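PDB 2RDP: putative transcriptional regulator MarR from Geobacillus stearothermophilus, which probably binds DNA as a dimer through winged helix-turn-helix domains and regulates transcription, as in other members of the MarR family. Local coordinates for residues G60-S63 and N64-L68; E111-I114 and E115-R119; V134-E137 and R138-K142; S71-T74 and D75-R79. One frame throughout, in Å; residues are numbered along the deposited sequence.

Contact 1: residues G60-S63 and N64-L68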
loop_
_atom_site.group_PDB
_atom_site.type_symbol
_atom_site.label_atom_id
_atom_site.label_comp_id
_atom_site.label_asym_id
_atom_site.label_seq_id
_atom_site.Cartn_x
_atom_site.Cartn_y
_atom_site.Cartn_z
ATOM N N GLY A 60 0.775 -7.259 21.816
ATOM C CA GLY A 60 1.360 -8.337 21.056
ATOM C C GLY A 60 0.509 -8.745 19.858
ATOM O O GLY A 60 1.030 -8.921 18.774
ATOM N N GLU A 61 -0.798 -8.886 20.036
ATOM C CA GLU A 61 -1.675 -9.260 18.936
ATOM C C GLU A 61 -1.745 -8.167 17.892
ATOM O O GLU A 61 -1.726 -8.432 16.684
ATOM C CB GLU A 61 -3.076 -9.542 19.442
ATOM C CG GLU A 61 -3.096 -10.602 20.485
ATOM C CD GLU A 61 -4.494 -10.953 20.931
ATOM O OE1 GLU A 61 -4.800 -12.163 20.894
ATOM O OE2 GLU A 61 -5.267 -10.042 21.326
ATOM N N LEU A 62 -1.804 -6.933 18.353
ATOM C CA LEU A 62 -1.913 -5.803 17.456
ATOM C C LEU A 62 -0.652 -5.680 16.627
ATOM O O LEU A 62 -0.697 -5.493 15.417
ATOM C CB LEU A 62 -2.200 -4.502 18.256
ATOM C CG LEU A 62 -2.409 -3.203 17.458
ATOM C CD1 LEU A 62 -3.543 -3.378 16.435
ATOM C CD2 LEU A 62 -2.750 -2.038 18.370
ATOM N N SER A 63 0.488 -5.819 17.274
ATOM C CA SER A 63 1.748 -5.665 16.559
ATOM C C SER A 63 1.953 -6.778 15.525
ATOM O O SER A 63 2.520 -6.527 14.471
ATOM C CB SER A 63 2.928 -5.594 17.546
ATOM O OG SER A 63 3.083 -6.852 18.126
ATOM N N ASN A 64 1.504 -7.997 15.829
ATOM C CA ASN A 64 1.548 -9.104 14.842
ATOM C C ASN A 64 0.681 -8.882 13.606
ATOM O O ASN A 64 1.048 -9.322 12.509
ATOM C CB ASN A 64 1.228 -10.460 15.489
ATOM C CG ASN A 64 2.405 -11.011 16.304
ATOM O OD1 ASN A 64 3.551 -10.620 16.081
ATOM N ND2 ASN A 64 2.127 -11.919 17.246
ATOM N N LYS A 65 -0.453 -8.202 13.807
ATOM C CA LYS A 65 -1.355 -7.787 12.733
ATOM C C LYS A 65 -0.797 -6.693 11.860
ATOM O O LYS A 65 -1.072 -6.648 10.681
ATOM C CB LYS A 65 -2.732 -7.422 13.297
ATOM C CG LYS A 65 -3.473 -8.720 13.590
ATOM C CD LYS A 65 -4.863 -8.562 14.110
ATOM C CE LYS A 65 -5.451 -9.967 14.404
ATOM N NZ LYS A 65 -5.430 -10.872 13.196
HETATM N N MSE A 66 0.039 -5.841 12.435
HETATM C CA MSE A 66 0.555 -4.670 11.741
HETATM C C MSE A 66 1.966 -4.855 11.290
HETATM O O MSE A 66 2.507 -3.975 10.606
HETATM C CB MSE A 66 0.512 -3.471 12.673
HETATM C CG MSE A 66 -0.876 -3.063 13.004
HETATM SE SE MSE A 66 -0.941 -1.452 14.092
HETATM C CE MSE A 66 -0.180 -0.095 12.862
ATOM N N TYR A 67 2.554 -6.005 11.657
ATOM C CA TYR A 67 3.921 -6.369 11.299
ATOM C C TYR A 67 4.954 -5.393 11.878
ATOM O O TYR A 67 5.954 -5.108 11.230
ATOM C CB TYR A 67 4.081 -6.517 9.776
ATOM C CG TYR A 67 3.205 -7.629 9.224
ATOM C CD1 TYR A 67 3.531 -8.977 9.472
ATOM C CD2 TYR A 67 2.060 -7.347 8.473
ATOM C CE1 TYR A 67 2.726 -10.002 8.997
ATOM C CE2 TYR A 67 1.251 -8.365 7.997
ATOM C CZ TYR A 67 1.588 -9.678 8.265
ATOM O OH TYR A 67 0.814 -10.719 7.799
ATOM N N LEU A 68 4.694 -4.912 13.103
ATOM C CA LEU A 68 5.586 -3.992 13.814
ATOM C C LEU A 68 6.268 -4.699 14.963
ATOM O O LEU A 68 5.724 -5.690 15.440
ATOM C CB LEU A 68 4.798 -2.788 14.353
ATOM C CG LEU A 68 4.107 -1.950 13.277
ATOM C CD1 LEU A 68 3.247 -0.904 13.957
ATOM C CD2 LEU A 68 5.159 -1.303 12.309
#

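Contact 2: residues E111-I114 and E115-R119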
loop_
_atom_site.group_PDB
_atom_site.type_symbol
_atom_site.label_atom_id
_atom_site.label_comp_id
_atom_site.label_asym_id
_atom_site.label_seq_id
_atom_site.Cartn_x
_atom_site.Cartn_y
_atom_site.Cartn_z
ATOM N N GLU A 111 -14.877 4.912 11.549
ATOM C CA GLU A 111 -16.088 4.670 10.788
ATOM C C GLU A 111 -16.322 5.759 9.744
ATOM O O GLU A 111 -16.836 5.499 8.654
ATOM C CB GLU A 111 -17.277 4.631 11.739
ATOM C CG GLU A 111 -17.254 3.417 12.658
ATOM C CD GLU A 111 -18.619 3.120 13.282
ATOM O OE1 GLU A 111 -19.299 4.051 13.830
ATOM O OE2 GLU A 111 -18.991 1.921 13.202
ATOM N N GLU A 112 -15.961 6.982 10.110
ATOM C CA GLU A 112 -16.074 8.102 9.222
ATOM C C GLU A 112 -15.027 8.052 8.116
ATOM O O GLU A 112 -15.324 8.373 6.977
ATOM C CB GLU A 112 -15.929 9.371 10.034
ATOM C CG GLU A 112 -16.387 10.598 9.315
ATOM C CD GLU A 112 -16.550 11.791 10.221
ATOM O OE1 GLU A 112 -16.296 11.697 11.462
ATOM O OE2 GLU A 112 -16.940 12.841 9.657
ATOM N N VAL A 113 -13.803 7.637 8.441
ATOM C CA VAL A 113 -12.747 7.537 7.425
ATOM C C VAL A 113 -13.093 6.423 6.430
ATOM O O VAL A 113 -12.998 6.603 5.232
ATOM C CB VAL A 113 -11.333 7.316 8.044
ATOM C CG1 VAL A 113 -10.286 6.994 6.955
ATOM C CG2 VAL A 113 -10.912 8.511 8.879
ATOM N N ILE A 114 -13.522 5.283 6.940
ATOM C CA ILE A 114 -13.930 4.173 6.100
ATOM C C ILE A 114 -15.094 4.506 5.155
ATOM O O ILE A 114 -15.084 4.114 3.997
ATOM C CB ILE A 114 -14.199 2.906 6.934
ATOM C CG1 ILE A 114 -12.847 2.267 7.311
ATOM C CG2 ILE A 114 -15.072 1.922 6.138
ATOM C CD1 ILE A 114 -12.965 1.203 8.381
ATOM N N GLU A 115 -16.056 5.267 5.639
ATOM C CA GLU A 115 -17.202 5.688 4.831
ATOM C C GLU A 115 -16.768 6.619 3.678
ATOM O O GLU A 115 -17.242 6.504 2.547
ATOM C CB GLU A 115 -18.229 6.348 5.721
ATOM C CG GLU A 115 -19.363 7.014 4.956
ATOM C CD GLU A 115 -20.557 7.309 5.862
ATOM O OE1 GLU A 115 -20.399 7.211 7.119
ATOM O OE2 GLU A 115 -21.654 7.626 5.323
ATOM N N LYS A 116 -15.825 7.501 3.975
ATOM C CA LYS A 116 -15.231 8.383 2.990
ATOM C C LYS A 116 -14.409 7.593 1.958
ATOM O O LYS A 116 -14.430 7.926 0.776
ATOM C CB LYS A 116 -14.413 9.455 3.734
ATOM C CG LYS A 116 -13.687 10.456 2.858
ATOM C CD LYS A 116 -14.584 11.547 2.252
ATOM C CE LYS A 116 -14.084 11.990 0.843
ATOM N NZ LYS A 116 -14.424 11.002 -0.271
ATOM N N ARG A 117 -13.729 6.528 2.407
ATOM C CA ARG A 117 -12.971 5.589 1.545
ATOM C C ARG A 117 -13.902 4.825 0.608
ATOM O O ARG A 117 -13.593 4.603 -0.573
ATOM C CB ARG A 117 -12.149 4.593 2.375
ATOM C CG ARG A 117 -10.880 5.187 3.021
ATOM C CD ARG A 117 -10.090 4.146 3.852
ATOM N NE ARG A 117 -9.576 3.097 2.970
ATOM C CZ ARG A 117 -8.340 3.036 2.483
ATOM N NH1 ARG A 117 -7.431 3.961 2.795
ATOM N NH2 ARG A 117 -8.019 2.048 1.662
ATOM N N GLN A 118 -15.054 4.446 1.146
ATOM C CA GLN A 118 -16.113 3.803 0.381
ATOM C C GLN A 118 -16.730 4.715 -0.673
ATOM O O GLN A 118 -16.925 4.290 -1.794
ATOM C CB GLN A 118 -17.214 3.314 1.322
ATOM C CG GLN A 118 -16.867 2.045 2.065
ATOM C CD GLN A 118 -17.837 1.809 3.180
ATOM O OE1 GLN A 118 -18.717 2.612 3.402
ATOM N NE2 GLN A 118 -17.669 0.733 3.899
ATOM N N ARG A 119 -17.063 5.951 -0.300
ATOM C CA ARG A 119 -17.552 6.951 -1.257
ATOM C C ARG A 119 -16.528 7.215 -2.354
ATOM O O ARG A 119 -16.892 7.233 -3.514
ATOM C CB ARG A 119 -17.953 8.250 -0.552
ATOM C CG ARG A 119 -19.347 8.181 -0.019
ATOM C CD ARG A 119 -19.837 9.486 0.595
ATOM N NE ARG A 119 -19.508 9.508 2.012
ATOM C CZ ARG A 119 -18.731 10.420 2.593
ATOM N NH1 ARG A 119 -18.227 11.434 1.876
ATOM N NH2 ARG A 119 -18.469 10.320 3.896
#

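Contact 3: residues V134-E137 and R138-K142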
loop_
_atom_site.group_PDB
_atom_site.type_symbol
_atom_site.label_atom_id
_atom_site.label_comp_id
_atom_site.label_asym_id
_atom_site.label_seq_id
_atom_site.Cartn_x
_atom_site.Cartn_y
_atom_site.Cartn_z
ATOM N N VAL A 134 -19.111 -7.336 -10.406
ATOM C CA VAL A 134 -19.292 -8.638 -9.830
ATOM C C VAL A 134 -18.066 -9.569 -10.111
ATOM O O VAL A 134 -17.585 -10.290 -9.215
ATOM C CB VAL A 134 -20.691 -9.161 -10.289
ATOM C CG1 VAL A 134 -20.761 -10.653 -10.432
ATOM C CG2 VAL A 134 -21.745 -8.672 -9.335
ATOM N N VAL A 135 -17.555 -9.521 -11.350
ATOM C CA VAL A 135 -16.337 -10.237 -11.766
ATOM C C VAL A 135 -15.113 -9.722 -11.007
ATOM O O VAL A 135 -14.310 -10.505 -10.450
ATOM C CB VAL A 135 -16.142 -10.134 -13.305
ATOM C CG1 VAL A 135 -14.757 -10.536 -13.725
ATOM C CG2 VAL A 135 -17.217 -10.986 -14.017
ATOM N N PHE A 136 -14.986 -8.399 -10.997
ATOM C CA PHE A 136 -13.940 -7.727 -10.288
ATOM C C PHE A 136 -13.872 -8.174 -8.804
ATOM O O PHE A 136 -12.819 -8.570 -8.317
ATOM C CB PHE A 136 -14.162 -6.230 -10.447
ATOM C CG PHE A 136 -13.133 -5.388 -9.794
ATOM C CD1 PHE A 136 -11.829 -5.385 -10.253
ATOM C CD2 PHE A 136 -13.482 -4.577 -8.691
ATOM C CE1 PHE A 136 -10.856 -4.595 -9.655
ATOM C CE2 PHE A 136 -12.506 -3.773 -8.053
ATOM C CZ PHE A 136 -11.198 -3.785 -8.552
ATOM N N GLU A 137 -14.999 -8.161 -8.106
ATOM C CA GLU A 137 -15.048 -8.620 -6.737
ATOM C C GLU A 137 -14.628 -10.080 -6.589
ATOM O O GLU A 137 -13.917 -10.456 -5.661
ATOM C CB GLU A 137 -16.471 -8.453 -6.180
ATOM C CG GLU A 137 -16.606 -8.841 -4.694
ATOM C CD GLU A 137 -18.041 -9.019 -4.279
ATOM O OE1 GLU A 137 -18.265 -9.555 -3.183
ATOM O OE2 GLU A 137 -18.950 -8.675 -5.075
ATOM N N ARG A 138 -15.143 -10.907 -7.468
ATOM C CA ARG A 138 -14.727 -12.281 -7.547
ATOM C C ARG A 138 -13.192 -12.449 -7.666
ATOM O O ARG A 138 -12.617 -13.248 -6.928
ATOM C CB ARG A 138 -15.443 -12.944 -8.713
ATOM C CG ARG A 138 -15.922 -14.323 -8.376
ATOM C CD ARG A 138 -16.628 -14.935 -9.576
ATOM N NE ARG A 138 -18.036 -14.552 -9.662
ATOM C CZ ARG A 138 -18.659 -14.204 -10.786
ATOM N NH1 ARG A 138 -17.976 -14.141 -11.945
ATOM N NH2 ARG A 138 -19.962 -13.906 -10.741
ATOM N N CYS A 139 -12.554 -11.675 -8.556
ATOM C CA CYS A 139 -11.076 -11.663 -8.722
ATOM C C CYS A 139 -10.311 -11.254 -7.481
ATOM O O CYS A 139 -9.353 -11.896 -7.093
ATOM C CB CYS A 139 -10.643 -10.700 -9.863
ATOM S SG CYS A 139 -11.135 -11.283 -11.508
ATOM N N LEU A 140 -10.711 -10.140 -6.892
ATOM C CA LEU A 140 -10.146 -9.681 -5.631
ATOM C C LEU A 140 -10.309 -10.675 -4.472
ATOM O O LEU A 140 -9.403 -10.845 -3.673
ATOM C CB LEU A 140 -10.810 -8.380 -5.243
ATOM C CG LEU A 140 -10.486 -7.272 -6.226
ATOM C CD1 LEU A 140 -11.165 -6.061 -5.668
ATOM C CD2 LEU A 140 -8.908 -7.040 -6.450
ATOM N N ARG A 141 -11.472 -11.288 -4.374
ATOM C CA ARG A 141 -11.717 -12.254 -3.348
ATOM C C ARG A 141 -10.746 -13.457 -3.508
ATOM O O ARG A 141 -10.155 -13.878 -2.527
ATOM C CB ARG A 141 -13.184 -12.679 -3.406
ATOM C CG ARG A 141 -13.804 -12.994 -2.089
ATOM C CD ARG A 141 -15.351 -13.157 -2.196
ATOM N NE ARG A 141 -16.099 -11.900 -2.043
ATOM C CZ ARG A 141 -16.143 -11.173 -0.923
ATOM N NH1 ARG A 141 -15.439 -11.529 0.153
ATOM N NH2 ARG A 141 -16.864 -10.065 -0.875
ATOM N N LYS A 142 -10.589 -14.000 -4.728
ATOM C CA LYS A 142 -9.609 -15.043 -5.025
ATOM C C LYS A 142 -8.161 -14.564 -4.791
ATOM O O LYS A 142 -7.374 -15.276 -4.170
ATOM C CB LYS A 142 -9.763 -15.525 -6.454
ATOM C CG LYS A 142 -9.285 -16.942 -6.649
ATOM C CD LYS A 142 -9.236 -17.301 -8.134
ATOM C CE LYS A 142 -8.415 -18.585 -8.425
ATOM N NZ LYS A 142 -8.950 -19.812 -7.787
#

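Contact 4: residues S71-T74 and D75-R79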
loop_
_atom_site.group_PDB
_atom_site.type_symbol
_atom_site.label_atom_id
_atom_site.label_comp_id
_atom_site.label_asym_id
_atom_site.label_seq_id
_atom_site.Cartn_x
_atom_site.Cartn_y
_atom_site.Cartn_z
ATOM N N SER A 71 7.906 -2.513 20.647
ATOM C CA SER A 71 8.261 -1.161 21.078
ATOM C C SER A 71 7.497 -0.109 20.277
ATOM O O SER A 71 6.905 0.803 20.844
ATOM C CB SER A 71 9.785 -0.934 20.959
ATOM O OG SER A 71 10.185 -0.968 19.587
ATOM N N THR A 72 7.515 -0.257 18.960
ATOM C CA THR A 72 6.763 0.607 18.014
ATOM C C THR A 72 5.274 0.597 18.285
ATOM O O THR A 72 4.629 1.662 18.287
ATOM C CB THR A 72 6.997 0.158 16.553
ATOM O OG1 THR A 72 8.395 -0.094 16.363
ATOM C CG2 THR A 72 6.535 1.226 15.539
ATOM N N THR A 73 4.705 -0.587 18.502
ATOM C CA THR A 73 3.281 -0.680 18.707
ATOM C C THR A 73 2.857 -0.059 20.042
ATOM O O THR A 73 1.786 0.484 20.147
ATOM C CB THR A 73 2.803 -2.121 18.625
ATOM O OG1 THR A 73 3.344 -2.708 17.442
ATOM C CG2 THR A 73 1.272 -2.174 18.592
ATOM N N THR A 74 3.720 -0.135 21.044
ATOM C CA THR A 74 3.448 0.403 22.375
ATOM C C THR A 74 3.433 1.926 22.343
ATOM O O THR A 74 2.590 2.517 22.963
ATOM C CB THR A 74 4.506 -0.138 23.403
ATOM O OG1 THR A 74 4.450 -1.572 23.433
ATOM C CG2 THR A 74 4.312 0.439 24.819
ATOM N N ASP A 75 4.397 2.543 21.652
ATOM C CA ASP A 75 4.424 4.004 21.465
ATOM C C ASP A 75 3.172 4.497 20.747
ATOM O O ASP A 75 2.631 5.540 21.075
ATOM C CB ASP A 75 5.654 4.444 20.674
ATOM C CG ASP A 75 6.993 4.205 21.435
ATOM O OD1 ASP A 75 6.993 3.946 22.669
ATOM O OD2 ASP A 75 8.063 4.285 20.773
ATOM N N LEU A 76 2.715 3.745 19.759
ATOM C CA LEU A 76 1.506 4.082 19.008
ATOM C C LEU A 76 0.252 4.010 19.893
ATOM O O LEU A 76 -0.552 4.949 19.937
ATOM C CB LEU A 76 1.396 3.154 17.800
ATOM C CG LEU A 76 0.211 3.324 16.842
ATOM C CD1 LEU A 76 0.350 4.587 16.035
ATOM C CD2 LEU A 76 0.230 2.131 15.918
ATOM N N VAL A 77 0.104 2.888 20.596
ATOM C CA VAL A 77 -0.969 2.702 21.542
ATOM C C VAL A 77 -0.923 3.813 22.605
ATOM O O VAL A 77 -1.930 4.455 22.851
ATOM C CB VAL A 77 -0.952 1.283 22.132
ATOM C CG1 VAL A 77 -1.952 1.139 23.314
ATOM C CG2 VAL A 77 -1.274 0.282 21.032
ATOM N N ASP A 78 0.248 4.069 23.181
ATOM C CA ASP A 78 0.434 5.191 24.113
ATOM C C ASP A 78 -0.107 6.530 23.571
ATOM O O ASP A 78 -0.829 7.200 24.302
ATOM C CB ASP A 78 1.909 5.355 24.525
ATOM C CG ASP A 78 2.426 4.216 25.429
ATOM O OD1 ASP A 78 1.608 3.375 25.873
ATOM O OD2 ASP A 78 3.674 4.166 25.685
ATOM N N ARG A 79 0.241 6.917 22.324
ATOM C CA ARG A 79 -0.291 8.168 21.706
ATOM C C ARG A 79 -1.814 8.135 21.643
ATOM O O ARG A 79 -2.469 9.098 22.040
ATOM C CB ARG A 79 0.233 8.417 20.269
ATOM C CG ARG A 79 1.322 9.500 20.079
ATOM C CD ARG A 79 0.792 10.915 19.742
ATOM N NE ARG A 79 1.506 11.948 20.528
ATOM C CZ ARG A 79 0.951 12.808 21.413
ATOM N NH1 ARG A 79 1.723 13.677 22.071
ATOM N NH2 ARG A 79 -0.368 12.832 21.634
#

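Contact 1: residues G60-S63 and N64-L68
Ser63 and Leu68 meet where helix 59-66 comes to its close, and the hydrogen bonds between residues 60-63 and 64-68 are all made by the backbone. Two of them are ordinary helical steps: Asn64 N donates to Gly60 O, and Lys65 N reaches Glu61 O over 3.2 Å. The next step is poorer, since Met66 N gives weak bonds to both Leu62 O and Ser63 O. The straighter bond at this end runs from Leu68 N to Ser63 O (3.0 Å, 156°), a five-residue step made as Tyr67 turns to positive phi and the chain leaves helical geometry.

Among the polar side chains, Ser63 is the buried one. Its OG, lying between the backbone N and the carbonyl carbon (chi1 69°), folds back over the preceding turn, where Val59 O accepts a hydrogen bond and Gly60 O is 3.0 Å from Ser63 OG. Glu61 also reaches back, its OE2 accepting a hydrogen bond from the backbone N of Thr58, just before the helix.

The apolar contact pairs Leu62 with selenomethionine Met66. The two chains run side by side in the same direction, and Leu62 CD1 rests 4.0 Å from Met66 SE.

This helix is the first of the helix-turn-helix in the winged-helix fold. Leu62, Ser63, Met66 and Leu68 pack on helix 70-82, while Leu62, Lys65 and Met66 also lie against Trp50 of helix 42-54.

Contact 2: residues E111-I114 and E115-R119
Gln118 lies across Ile114 one turn further along helix 104-124, its side chain running back over the earlier turn. CB and CG both sit over the backbone carbonyl of Ile114, with Gln118 CG 3.3 Å from Ile114 O; CG is placed there because it stands opposite the carbonyl carbon (chi1 -77°). Gln118 CD lies 3.7 Å from Ile114 O, with Ile114 CG2 a little farther off. At the tip, Gln118 NE2 makes a van der Waals touch 3.6 Å from Ile114 CG2. Gln118 OE1 is the more distant arm, 4.0 Å from Ile114 O, two acceptors with no bond between them. Ile114 O itself accepts from Gln118 N at 2.9 Å, one of four successive helical bonds.

Arg117 follows a similar path, Arg117 CG lying 3.4 Å from Val113 O, but its chain bends at chi3 (65°) and leads away to a salt bridge of NE with Glu17 of the second subunit.

Within the helix, then, the backbone supplies the hydrogen bonds and the side chains add dispersion contacts, while the charge of Arg117 is probably balanced mainly by Glu17 of the second subunit, with a phosphate, probably from the crystallisation liquor, as a long, weak second partner.

Contact 3: residues V134-E137 and R138-K142
Glu137 and Arg141, one turn apart, form an i to i+4 salt bridge on helix 130-147, the C-terminal helix, which takes part in the dimer interface of this MarR-type fold. Arg141 NH2 donates to Glu137 OE1 over 2.7 Å in a nearly straight bond (169°). The oxygen lies in the guanidinium plane and uses its anti lone pair, and the carboxylate is turned 70° from that plane. Arg141 NE adds a weak bond to the same oxygen. Glu137 can reach because its chain is extended, with CG anti to the backbone N (chi1 -177°).

On another side of the helix Leu140 CD1 sits over one face of the Phe136 ring in a CH-pi contact, 3.9 Å from the ring centroid and displaced toward the rim. Val135 CG1 approaches Cys139 SG at 4.3 Å.

Four backbone bonds hold these pairs one turn apart, among them Leu140 N to Phe136 O (3.0 Å), where the N-H points almost straight at the acceptor. Further out, Phe128 meets the Phe136 ring, and the second subunit brings its own Val135 against Val135 and its Cys139 against Phe136. Cys139 SG is covalently linked to a beta-mercaptoethanol, probably from the crystallisation liquor.

Arg138 bends at chi3 back along the preceding turn, Val134 O lying over the centre of its guanidinium face and Val134 CG1 3.4 Å from Arg138 NH2.

Contact 4: residues S71-T74 and D75-R79
Thr74 and Asp78 stand side by side along helix 70-82, their side chains pointing the same way. The methyl Thr74 CG2, anti to the backbone N, is 3.9 Å from Asp78 OD2; this leaves OG1 beside the backbone N, from where it is hydrogen-bonded to Cys70 O. Thr74 O accepts the backbone hydrogen bond of Asp78 N at 2.8 Å. The carboxylate of Asp78 leans back over the same carbonyl, Asp78 CG coming within 3.0 Å of Thr74 O, but its two oxygens, acceptors themselves, make no hydrogen bond to it. Asp78 OD1 instead forms a salt bridge with Arg88 NH2, linking the helix to strand 86-90.

Asp75 leans back in the same manner, its CG opposite the carbonyl carbon (chi1 -66°): Asp75 CG lies 3.5 Å from Ser71 O, the acceptor for Asp75 N at 3.2 Å. Helix 70-82 is the second helix of the helix-turn-helix, the recognition helix in MarR relatives, and strand 86-90 belongs to the wing. The outer side of helix 70-82 carries Ser71, Thr72 and Asp75, exposed residues of a kind that could meet DNA, although no DNA is bound here.

Thr73 takes the buried side. Its carbonyl oxygen receives the N-H of Val77 at 170°, while Val77 CG2 presses to 3.2 Å from Thr73 O, and Thr73 OG1 is hydrogen-bonded to Ala69 O.

Overall arrangement
Along the chain the order is contact 1, contact 4, contact 2, contact 3, with contacts 2, 3 and 4 each within one helix and contact 1 at the end of another. Contacts 1 and 4 lie on consecutive helices, 59-66 and 70-82, with centres about 11 Å apart; they touch directly, Met66 CE lying 3.8 Å from Leu76 CD2, so the two helices of the helix-turn-helix pack directly on each other. Contacts 2 and 3 follow on helices 104-124 and 130-147, with centres about 21 Å apart and no touch, and both meet the second subunit. The centres of contacts 3 and 4 are about 36 Å apart, placing the C-terminal dimer contacts of contact 3 far from the probable recognition helix.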